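Local coordinates for protein putative isomerase (Sinorhizobium meliloti, PDB 2PPG) that is of unknown function but is classed as a putative isomerase of the enolase superfamily, with a capping N-terminal domain and a C-terminal TIM-like barrel, at residues K42-V47 against D217-H222; P191-D194 against K199-E202; A233-G238 against V261-A266. All blocks are in the same frame, centred on the assembly; numbering follows the deposited sequence.

Contact 1 (K42-V47 against D217-H222)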
ATOM      1  N   LYS A  42      35.668 -15.692 -10.711  1.00 49.72           N
ATOM      2  CA  LYS A  42      34.847 -16.482  -9.799  1.00 50.45           C
ATOM      3  C   LYS A  42      33.920 -15.623  -8.921  1.00 48.86           C
ATOM      4  O   LYS A  42      32.736 -15.928  -8.777  1.00 47.79           O
ATOM      5  CB  LYS A  42      35.749 -17.388  -8.944  1.00 52.97           C
ATOM      6  CG  LYS A  42      35.018 -18.343  -8.006  1.00 58.90           C
ATOM      7  CD  LYS A  42      34.861 -19.752  -8.588  1.00 60.68           C
ATOM      8  CE  LYS A  42      34.164 -20.668  -7.580  1.00 60.18           C
ATOM      9  NZ  LYS A  42      34.295 -22.112  -7.930  1.00 62.79           N
ATOM     10  N   ALA A  43      34.451 -14.540  -8.360  1.00 47.82           N
ATOM     11  CA  ALA A  43      33.685 -13.684  -7.443  1.00 45.91           C
ATOM     12  C   ALA A  43      32.361 -13.197  -8.018  1.00 45.57           C
ATOM     13  O   ALA A  43      31.409 -12.978  -7.269  1.00 46.88           O
ATOM     14  CB  ALA A  43      34.514 -12.496  -6.998  1.00 45.68           C
ATOM     15  N   ASN A  44      32.299 -13.022  -9.337  1.00 41.36           N
ATOM     16  CA  ASN A  44      31.076 -12.538  -9.972  1.00 39.79           C
ATOM     17  C   ASN A  44      30.677 -13.308 -11.231  1.00 37.92           C
ATOM     18  O   ASN A  44      29.849 -12.844 -12.010  1.00 36.55           O
ATOM     19  CB  ASN A  44      31.177 -11.033 -10.263  1.00 38.99           C
ATOM     20  CG  ASN A  44      32.307 -10.691 -11.227  1.00 39.45           C
ATOM     21  OD1 ASN A  44      32.961 -11.574 -11.790  1.00 43.18           O
ATOM     22  ND2 ASN A  44      32.535  -9.404 -11.423  1.00 37.97           N
ATOM     23  N   ARG A  45      31.275 -14.478 -11.424  1.00 36.98           N
ATOM     24  CA  ARG A  45      30.964 -15.350 -12.558  1.00 37.95           C
ATOM     25  C   ARG A  45      30.944 -14.603 -13.908  1.00 37.86           C
ATOM     26  O   ARG A  45      30.338 -15.065 -14.880  1.00 36.57           O
ATOM     27  CB  ARG A  45      29.653 -16.124 -12.315  1.00 42.15           C
ATOM     28  CG  ARG A  45      29.409 -16.578 -10.850  1.00 47.36           C
ATOM     29  CD  ARG A  45      28.842 -18.004 -10.738  1.00 49.10           C
ATOM     30  NE  ARG A  45      27.791 -18.261 -11.724  1.00 52.81           N
ATOM     31  CZ  ARG A  45      27.505 -19.456 -12.249  1.00 53.52           C
ATOM     32  NH1 ARG A  45      28.193 -20.533 -11.891  1.00 52.35           N
ATOM     33  NH2 ARG A  45      26.528 -19.570 -13.146  1.00 52.84           N
ATOM     34  N   THR A  46      31.630 -13.460 -13.961  1.00 36.95           N
ATOM     35  CA  THR A  46      31.625 -12.592 -15.141  1.00 35.03           C
ATOM     36  C   THR A  46      32.850 -12.797 -16.040  1.00 31.91           C
ATOM     37  O   THR A  46      33.960 -12.980 -15.547  1.00 29.34           O
ATOM     38  CB  THR A  46      31.550 -11.128 -14.720  1.00 37.55           C
ATOM     39  OG1 THR A  46      30.429 -10.949 -13.841  1.00 43.08           O
ATOM     40  CG2 THR A  46      31.383 -10.225 -15.929  1.00 40.06           C
ATOM     41  N   VAL A  47      32.626 -12.779 -17.355  1.00 26.16           N
ATOM     42  CA  VAL A  47      33.676 -12.973 -18.349  1.00 26.45           C
ATOM     43  C   VAL A  47      34.434 -11.663 -18.635  1.00 32.54           C
ATOM     44  O   VAL A  47      33.822 -10.599 -18.821  1.00 32.26           O
ATOM     45  CB  VAL A  47      33.092 -13.561 -19.696  1.00 27.10           C
ATOM     46  CG1 VAL A  47      32.253 -12.534 -20.459  1.00 15.75           C
ATOM     47  CG2 VAL A  47      34.197 -14.119 -20.602  1.00 22.44           C
ATOM     48  N   ASP A 217      32.547  -1.241  -3.925  1.00 31.42           N
ATOM     49  CA  ASP A 217      31.806  -1.796  -5.045  1.00 33.85           C
ATOM     50  C   ASP A 217      31.679  -3.306  -4.832  1.00 35.32           C
ATOM     51  O   ASP A 217      32.648  -4.036  -4.961  1.00 36.86           O
ATOM     52  CB  ASP A 217      32.514  -1.460  -6.361  1.00 35.67           C
ATOM     53  CG  ASP A 217      31.794  -2.012  -7.596  1.00 40.84           C
ATOM     54  OD1 ASP A 217      30.849  -2.820  -7.467  1.00 41.87           O
ATOM     55  OD2 ASP A 217      32.184  -1.628  -8.721  1.00 45.06           O
HETATM   56  N   MSE A 218      30.471  -3.769  -4.530  1.00 40.49           N
HETATM   57  CA  MSE A 218      30.249  -5.151  -4.115  1.00 45.35           C
HETATM   58  C   MSE A 218      29.948  -6.171  -5.211  1.00 40.38           C
HETATM   59  O   MSE A 218      29.758  -7.349  -4.925  1.00 34.68           O
HETATM   60  CB  MSE A 218      29.152  -5.190  -3.079  1.00 50.04           C
HETATM   61  CG  MSE A 218      29.549  -4.512  -1.813  1.00 52.70           C
HETATM   62 SE   MSE A 218      27.991  -4.177  -0.733  1.00 61.58          SE
HETATM   63  CE  MSE A 218      28.779  -2.747   0.320  1.00 58.15           C
ATOM     64  N   HIS A 219      29.889  -5.717  -6.455  1.00 38.29           N
ATOM     65  CA  HIS A 219      29.765  -6.626  -7.597  1.00 37.74           C
ATOM     66  C   HIS A 219      28.621  -7.652  -7.511  1.00 35.05           C
ATOM     67  O   HIS A 219      28.842  -8.849  -7.732  1.00 31.69           O
ATOM     68  CB  HIS A 219      31.107  -7.326  -7.888  1.00 38.21           C
ATOM     69  CG  HIS A 219      32.062  -6.487  -8.678  1.00 40.94           C
ATOM     70  ND1 HIS A 219      32.734  -5.408  -8.137  1.00 41.02           N
ATOM     71  CD2 HIS A 219      32.448  -6.559  -9.975  1.00 40.66           C
ATOM     72  CE1 HIS A 219      33.489  -4.852  -9.067  1.00 41.62           C
ATOM     73  NE2 HIS A 219      33.333  -5.530 -10.191  1.00 41.37           N
ATOM     74  N   TRP A 220      27.421  -7.180  -7.173  1.00 30.16           N
ATOM     75  CA  TRP A 220      26.172  -7.896  -7.487  1.00 36.40           C
ATOM     76  C   TRP A 220      25.879  -9.228  -6.767  1.00 38.77           C
ATOM     77  O   TRP A 220      24.808  -9.389  -6.197  1.00 41.01           O
ATOM     78  CB  TRP A 220      26.049  -8.119  -8.999  1.00 30.03           C
ATOM     79  CG  TRP A 220      26.092  -6.868  -9.813  1.00 30.60           C
ATOM     80  CD1 TRP A 220      25.060  -6.009 -10.045  1.00 29.79           C
ATOM     81  CD2 TRP A 220      27.217  -6.353 -10.542  1.00 30.45           C
ATOM     82  NE1 TRP A 220      25.474  -4.981 -10.863  1.00 30.35           N
ATOM     83  CE2 TRP A 220      26.792  -5.169 -11.181  1.00 29.15           C
ATOM     84  CE3 TRP A 220      28.542  -6.770 -10.706  1.00 29.53           C
ATOM     85  CZ2 TRP A 220      27.646  -4.397 -11.973  1.00 27.67           C
ATOM     86  CZ3 TRP A 220      29.389  -5.999 -11.495  1.00 29.10           C
ATOM     87  CH2 TRP A 220      28.933  -4.830 -12.120  1.00 27.50           C
ATOM     88  N   ALA A 221      26.812 -10.178  -6.821  1.00 40.38           N
ATOM     89  CA  ALA A 221      26.575 -11.560  -6.371  1.00 39.72           C
ATOM     90  C   ALA A 221      26.324 -11.708  -4.867  1.00 39.97           C
ATOM     91  O   ALA A 221      27.099 -12.376  -4.176  1.00 40.60           O
ATOM     92  CB  ALA A 221      27.740 -12.456  -6.792  1.00 36.27           C
ATOM     93  N   HIS A 222      25.251 -11.082  -4.371  1.00 37.80           N
ATOM     94  CA  HIS A 222      24.837 -11.197  -2.966  1.00 35.47           C
ATOM     95  C   HIS A 222      23.321 -11.139  -2.855  1.00 36.51           C
ATOM     96  O   HIS A 222      22.655 -10.484  -3.667  1.00 33.46           O
ATOM     97  CB  HIS A 222      25.417 -10.069  -2.110  1.00 35.93           C
ATOM     98  CG  HIS A 222      26.904  -9.932  -2.200  1.00 40.54           C
ATOM     99  ND1 HIS A 222      27.774 -10.837  -1.628  1.00 40.41           N
ATOM    100  CD2 HIS A 222      27.678  -8.986  -2.787  1.00 41.82           C
ATOM    101  CE1 HIS A 222      29.018 -10.453  -1.859  1.00 40.73           C
ATOM    102  NE2 HIS A 222      28.988  -9.336  -2.563  1.00 39.86           N
TER
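The carboxamide of N44 overlaps the CD2 corner of the H219 imidazole, with N44 ND2 3.2 Å from H219 CD2 and the amide and ring planes turned 46° from each other. It is a domain interface in small: N44 belongs to the hairpin of strands 38-41 and 46-49 in the N-terminal capping domain, and H219 to the loop leaving strand 213-217 of the TIM-like barrel. In the enolase superfamily, active sites lie at this C-terminal end of the barrel strands, next to the cap. The N44 side chain leans into the barrel loop because CG sits between the backbone N and the carbonyl carbon (chi1 62°), while ND2 makes a hydrogen bond with Y48 OH, and its approach to the ring carbon is packing. Within the hairpin turn, T46 OG1 donates to N44 O over 2.7 Å, from above the carbonyl plane.

On the barrel side, an Asx turn shapes the backbone that carries the ring: H219 N donates to D217 OD1 at 3.2 Å. The ring itself gains a weak but nearly straight bond (172°) from H219 ND1 to D217 O, which lies in the imidazole plane at its edge. D106 and D109 of a second subunit form salt bridges with R45 NH2, so the same turn also meets the oligomer interface. Further along the loop, A221 centres an inverse gamma turn, and its CB rests 3.7 Å from A43 O.

Contact 2 (P191-D194 against K199-E202)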
ATOM      1  N   PRO A 191      35.567  -8.077  -5.105  1.00 57.20           N
ATOM      2  CA  PRO A 191      36.293  -9.213  -5.705  1.00 59.41           C
ATOM      3  C   PRO A 191      37.811  -9.208  -5.488  1.00 60.82           C
ATOM      4  O   PRO A 191      38.501 -10.134  -5.918  1.00 63.38           O
ATOM      5  CB  PRO A 191      36.005  -9.062  -7.206  1.00 58.47           C
ATOM      6  CG  PRO A 191      34.722  -8.352  -7.271  1.00 57.75           C
ATOM      7  CD  PRO A 191      34.732  -7.391  -6.111  1.00 57.94           C
ATOM      8  N   VAL A 192      38.324  -8.176  -4.836  1.00 59.98           N
ATOM      9  CA  VAL A 192      39.757  -8.034  -4.651  1.00 61.62           C
ATOM     10  C   VAL A 192      40.102  -8.119  -3.167  1.00 63.40           C
ATOM     11  O   VAL A 192      41.242  -8.420  -2.802  1.00 64.70           O
ATOM     12  CB  VAL A 192      40.270  -6.710  -5.293  1.00 61.13           C
ATOM     13  CG1 VAL A 192      41.469  -6.143  -4.554  1.00 60.84           C
ATOM     14  CG2 VAL A 192      40.582  -6.915  -6.773  1.00 59.51           C
ATOM     15  N   ALA A 193      39.104  -7.884  -2.318  1.00 63.35           N
ATOM     16  CA  ALA A 193      39.301  -7.862  -0.871  1.00 64.88           C
ATOM     17  C   ALA A 193      39.541  -9.261  -0.309  1.00 66.75           C
ATOM     18  O   ALA A 193      38.630  -9.896   0.223  1.00 68.24           O
ATOM     19  CB  ALA A 193      38.115  -7.202  -0.187  1.00 64.41           C
ATOM     20  N   ASP A 194      40.784  -9.722  -0.417  1.00 69.48           N
ATOM     21  CA  ASP A 194      41.158 -11.091  -0.052  1.00 70.28           C
ATOM     22  C   ASP A 194      40.840 -11.435   1.390  1.00 68.96           C
ATOM     23  O   ASP A 194      40.310 -12.508   1.663  1.00 71.65           O
ATOM     24  CB  ASP A 194      42.642 -11.327  -0.323  1.00 72.56           C
ATOM     25  CG  ASP A 194      43.028 -11.010  -1.755  1.00 74.46           C
ATOM     26  OD1 ASP A 194      42.404 -11.575  -2.684  1.00 73.68           O
ATOM     27  OD2 ASP A 194      43.955 -10.189  -1.946  1.00 74.78           O
ATOM     28  N   LYS A 199      38.051  -5.993   6.754  1.00 57.03           N
ATOM     29  CA  LYS A 199      39.453  -5.753   7.053  1.00 56.64           C
ATOM     30  C   LYS A 199      40.015  -4.743   6.068  1.00 54.14           C
ATOM     31  O   LYS A 199      40.968  -4.025   6.376  1.00 53.20           O
ATOM     32  CB  LYS A 199      40.260  -7.056   7.005  1.00 57.80           C
ATOM     33  CG  LYS A 199      40.005  -8.028   8.157  1.00 59.50           C
ATOM     34  CD  LYS A 199      40.899  -9.273   8.025  1.00 62.38           C
ATOM     35  CE  LYS A 199      40.221 -10.563   8.518  1.00 63.19           C
ATOM     36  NZ  LYS A 199      40.452 -10.818   9.962  1.00 63.75           N
ATOM     37  N   GLU A 200      39.409  -4.697   4.886  1.00 53.16           N
ATOM     38  CA  GLU A 200      39.820  -3.785   3.826  1.00 53.04           C
ATOM     39  C   GLU A 200      39.495  -2.323   4.181  1.00 56.21           C
ATOM     40  O   GLU A 200      40.324  -1.417   3.952  1.00 54.75           O
ATOM     41  CB  GLU A 200      39.156  -4.179   2.502  1.00 51.79           C
ATOM     42  CG  GLU A 200      39.906  -3.735   1.255  1.00 53.15           C
ATOM     43  CD  GLU A 200      41.017  -4.697   0.858  1.00 56.45           C
ATOM     44  OE1 GLU A 200      41.096  -5.810   1.438  1.00 59.76           O
ATOM     45  OE2 GLU A 200      41.808  -4.343  -0.045  1.00 53.25           O
HETATM   46  N   MSE A 201      38.294  -2.098   4.732  1.00 53.59           N
HETATM   47  CA  MSE A 201      37.880  -0.775   5.214  1.00 51.24           C
HETATM   48  C   MSE A 201      38.752  -0.335   6.378  1.00 49.27           C
HETATM   49  O   MSE A 201      39.292   0.767   6.390  1.00 49.03           O
HETATM   50  CB  MSE A 201      36.419  -0.793   5.658  1.00 54.86           C
HETATM   51  CG  MSE A 201      35.420  -0.661   4.529  1.00 62.13           C
HETATM   52 SE   MSE A 201      35.312   1.124   3.705  1.00 70.31          SE
HETATM   53  CE  MSE A 201      35.026   2.268   5.265  1.00 64.25           C
ATOM     54  N   GLU A 202      38.873  -1.217   7.360  1.00 48.38           N
ATOM     55  CA  GLU A 202      39.764  -1.022   8.488  1.00 50.25           C
ATOM     56  C   GLU A 202      41.119  -0.414   8.080  1.00 46.59           C
ATOM     57  O   GLU A 202      41.522   0.621   8.614  1.00 46.20           O
ATOM     58  CB  GLU A 202      39.976  -2.370   9.185  1.00 53.11           C
ATOM     59  CG  GLU A 202      40.674  -2.306  10.528  1.00 57.70           C
ATOM     60  CD  GLU A 202      40.562  -3.622  11.274  1.00 62.14           C
ATOM     61  OE1 GLU A 202      39.950  -3.634  12.371  1.00 61.70           O
ATOM     62  OE2 GLU A 202      41.059  -4.646  10.745  1.00 62.40           O
TER
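A193 packs against the carboxylate end of E200, its CA 3.6 Å and its CB 3.7 Å from E200 OE1. The rest of the glutamate follows the same methyl group: A193 CB lies 4.0 Å from E200 CD and only slightly farther from E200 CG and CB, making this a contact of one small side chain alongside the length of a longer one. E200 reaches it through a bend at chi2 (84°), which folds the carboxylate back toward the loop instead of letting it run straight off the helix. On the loop side, A193 is the centre of an inverse gamma turn, closed by a weak bond of 2.8 Å from D194 N to V192 O.

The two segments belong to one beta-alpha unit of the barrel, the loop following strand 185-189 and the first turns of helix 197-208, so the contact folds the loop back on the helix it leads into. From helix 168-180, R171 NE forms a salt bridge with E200 OE2. The like-charged D194 OD2 and E200 OE1 stay 6.2 Å apart; R171, which also makes a long, weak ion pair with D194 OD2, would partly offset their charge. D194 OD1 has its own salt bridge to R28 NH2, while F188 of the preceding strand packs against E200.

Contact 3 (A233-G238 against V261-A266)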
ATOM      1  N   ALA A 233      29.159  -4.330   8.554  1.00 41.85           N
ATOM      2  CA  ALA A 233      30.472  -4.687   9.069  1.00 44.20           C
ATOM      3  C   ALA A 233      31.485  -3.592   8.738  1.00 48.13           C
ATOM      4  O   ALA A 233      32.470  -3.405   9.454  1.00 50.78           O
ATOM      5  CB  ALA A 233      30.917  -6.017   8.497  1.00 39.61           C
HETATM    6  N   MSE A 234      31.217  -2.875   7.650  1.00 49.32           N
HETATM    7  CA  MSE A 234      32.099  -1.843   7.127  1.00 48.48           C
HETATM    8  C   MSE A 234      31.779  -0.465   7.691  1.00 45.09           C
HETATM    9  O   MSE A 234      32.630   0.420   7.673  1.00 48.42           O
HETATM   10  CB  MSE A 234      31.975  -1.776   5.603  1.00 48.74           C
HETATM   11  CG  MSE A 234      32.683  -2.874   4.852  1.00 52.12           C
HETATM   12 SE   MSE A 234      32.535  -2.665   2.898  1.00 57.95          SE
HETATM   13  CE  MSE A 234      30.682  -3.195   2.671  1.00 50.93           C
ATOM     14  N   GLU A 235      30.555  -0.283   8.172  1.00 42.07           N
ATOM     15  CA  GLU A 235      30.070   1.029   8.616  1.00 41.48           C
ATOM     16  C   GLU A 235      30.801   1.670   9.803  1.00 41.65           C
ATOM     17  O   GLU A 235      30.980   2.884   9.815  1.00 45.20           O
ATOM     18  CB  GLU A 235      28.548   1.009   8.853  1.00 42.05           C
ATOM     19  CG  GLU A 235      27.734   1.279   7.587  1.00 41.20           C
ATOM     20  CD  GLU A 235      26.233   0.998   7.734  1.00 42.55           C
ATOM     21  OE1 GLU A 235      25.860  -0.033   8.320  1.00 45.56           O
ATOM     22  OE2 GLU A 235      25.414   1.799   7.241  1.00 43.29           O
ATOM     23  N   PRO A 236      31.219   0.882  10.809  1.00 42.76           N
ATOM     24  CA  PRO A 236      32.020   1.515  11.863  1.00 41.35           C
ATOM     25  C   PRO A 236      33.268   2.239  11.333  1.00 40.48           C
ATOM     26  O   PRO A 236      33.746   3.187  11.962  1.00 41.93           O
ATOM     27  CB  PRO A 236      32.415   0.338  12.774  1.00 42.23           C
ATOM     28  CG  PRO A 236      32.096  -0.908  12.005  1.00 43.32           C
ATOM     29  CD  PRO A 236      30.979  -0.547  11.087  1.00 45.92           C
ATOM     30  N   HIS A 237      33.771   1.809  10.176  1.00 36.69           N
ATOM     31  CA  HIS A 237      34.921   2.448   9.532  1.00 34.25           C
ATOM     32  C   HIS A 237      34.611   3.678   8.655  1.00 34.10           C
ATOM     33  O   HIS A 237      35.523   4.379   8.231  1.00 31.04           O
ATOM     34  CB  HIS A 237      35.715   1.407   8.754  1.00 35.75           C
ATOM     35  CG  HIS A 237      36.112   0.241   9.591  1.00 42.61           C
ATOM     36  ND1 HIS A 237      36.952   0.365  10.678  1.00 45.03           N
ATOM     37  CD2 HIS A 237      35.748  -1.061   9.540  1.00 45.39           C
ATOM     38  CE1 HIS A 237      37.101  -0.816  11.250  1.00 45.28           C
ATOM     39  NE2 HIS A 237      36.382  -1.699  10.579  1.00 46.15           N
ATOM     40  N   GLY A 238      33.337   3.943   8.394  1.00 34.76           N
ATOM     41  CA  GLY A 238      32.937   5.160   7.686  1.00 38.82           C
ATOM     42  C   GLY A 238      32.730   4.932   6.199  1.00 37.91           C
ATOM     43  O   GLY A 238      33.590   5.275   5.388  1.00 38.04           O
ATOM     44  N   VAL A 261      19.946  -0.098   6.049  1.00 38.34           N
ATOM     45  CA  VAL A 261      21.225   0.519   6.427  1.00 36.26           C
ATOM     46  C   VAL A 261      21.195   2.023   6.184  1.00 36.73           C
ATOM     47  O   VAL A 261      20.501   2.496   5.291  1.00 38.06           O
ATOM     48  CB  VAL A 261      22.405  -0.096   5.642  1.00 35.24           C
ATOM     49  CG1 VAL A 261      22.628  -1.535   6.057  1.00 35.34           C
ATOM     50  CG2 VAL A 261      22.173  -0.004   4.129  1.00 33.59           C
ATOM     51  N   SER A 262      21.936   2.789   6.967  1.00 36.39           N
ATOM     52  CA  SER A 262      21.919   4.235   6.754  1.00 40.88           C
ATOM     53  C   SER A 262      22.777   4.640   5.541  1.00 41.30           C
ATOM     54  O   SER A 262      22.633   5.740   5.017  1.00 43.90           O
ATOM     55  CB  SER A 262      22.345   4.979   8.016  1.00 38.79           C
ATOM     56  OG  SER A 262      23.627   4.548   8.412  1.00 43.73           O
ATOM     57  N   THR A 263      23.644   3.730   5.101  1.00 38.14           N
ATOM     58  CA  THR A 263      24.544   3.952   3.977  1.00 35.89           C
ATOM     59  C   THR A 263      23.821   4.124   2.648  1.00 37.69           C
ATOM     60  O   THR A 263      22.880   3.376   2.315  1.00 40.39           O
ATOM     61  CB  THR A 263      25.522   2.776   3.812  1.00 36.78           C
ATOM     62  OG1 THR A 263      26.387   2.706   4.944  1.00 35.89           O
ATOM     63  CG2 THR A 263      26.376   2.935   2.543  1.00 37.43           C
ATOM     64  N   ALA A 264      24.287   5.110   1.889  1.00 33.11           N
ATOM     65  CA  ALA A 264      23.758   5.415   0.581  1.00 28.55           C
ATOM     66  C   ALA A 264      23.992   4.234  -0.376  1.00 28.82           C
ATOM     67  O   ALA A 264      25.064   3.645  -0.384  1.00 26.46           O
ATOM     68  CB  ALA A 264      24.416   6.657   0.076  1.00 26.77           C
ATOM     69  N   ILE A 265      22.978   3.882  -1.159  1.00 26.20           N
ATOM     70  CA  ILE A 265      23.071   2.731  -2.051  1.00 29.76           C
ATOM     71  C   ILE A 265      23.181   3.205  -3.482  1.00 28.10           C
ATOM     72  O   ILE A 265      22.356   3.999  -3.931  1.00 27.92           O
ATOM     73  CB  ILE A 265      21.839   1.793  -1.934  1.00 31.09           C
ATOM     74  CG1 ILE A 265      21.732   1.197  -0.527  1.00 29.48           C
ATOM     75  CG2 ILE A 265      21.899   0.691  -2.975  1.00 27.10           C
ATOM     76  CD1 ILE A 265      22.996   0.617  -0.019  1.00 30.62           C
ATOM     77  N   ALA A 266      24.193   2.709  -4.192  1.00 25.00           N
ATOM     78  CA  ALA A 266      24.498   3.198  -5.536  1.00 25.92           C
ATOM     79  C   ALA A 266      24.360   2.105  -6.566  1.00 26.37           C
ATOM     80  O   ALA A 266      24.907   1.009  -6.384  1.00 27.04           O
ATOM     81  CB  ALA A 266      25.900   3.771  -5.582  1.00 25.52           C
TER
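T263 OG1 donates to E235 OE2 over 2.7 Å, approaching from above the carboxylate plane, 36° out of it. Two weaker donors converge on the same oxygen: T263 N at 3.4 Å from E235 OE2, its bond bent to 132°, and S262 OG at 3.5 Å from E235 OE2. One carboxylate oxygen thus gathers a backbone N-H and two hydroxyls from consecutive residues. T263 can offer both of its donors because OG1 stands beside its own backbone N, anti to the carbonyl carbon (chi1 -65°).

E235 reaches the loop with a chain extended beyond CG, and it is crossed by the threonine side chain, T263 OG1 lying 3.3 Å from E235 CG. V261 adds an aliphatic neighbour, its CB 3.9 Å from E235 OE2. At the other end of the glutamate residue, E235 O accepts from G238 N at 2.9 Å.

The contact ties the end of helix 224-234 to the loop entering strand 264-267, across an intervening beta-alpha unit of the barrel. I231 of that helix packs on V261 and T263, and K232 of a third subunit touches S262. I265, on a strand that pairs with strand 241-243, packs its side chain against L254, V257 and A258 of helix 251-260.

The three contacts sample both ends of one barrel. Contact 1 lies at the C-terminal end of the strands, the active-site end in this superfamily, as does the loop of contact 2; contact 3 joins elements at the opposite end, about 19 Å from contact 1 between centres. Contact 2 sits about 14 Å from each, centre to centre, and is nested in the chain loop that contact 1 closes. P191 links the first two: P191 CD lies 3.5 Å from H219 ND1, and P191 CB 3.7 Å from A43 CB. Selenomethionines join the rest, M201 CG lying 3.5 Å from M234 CG, while M218 of contact 1 packs on that same M234.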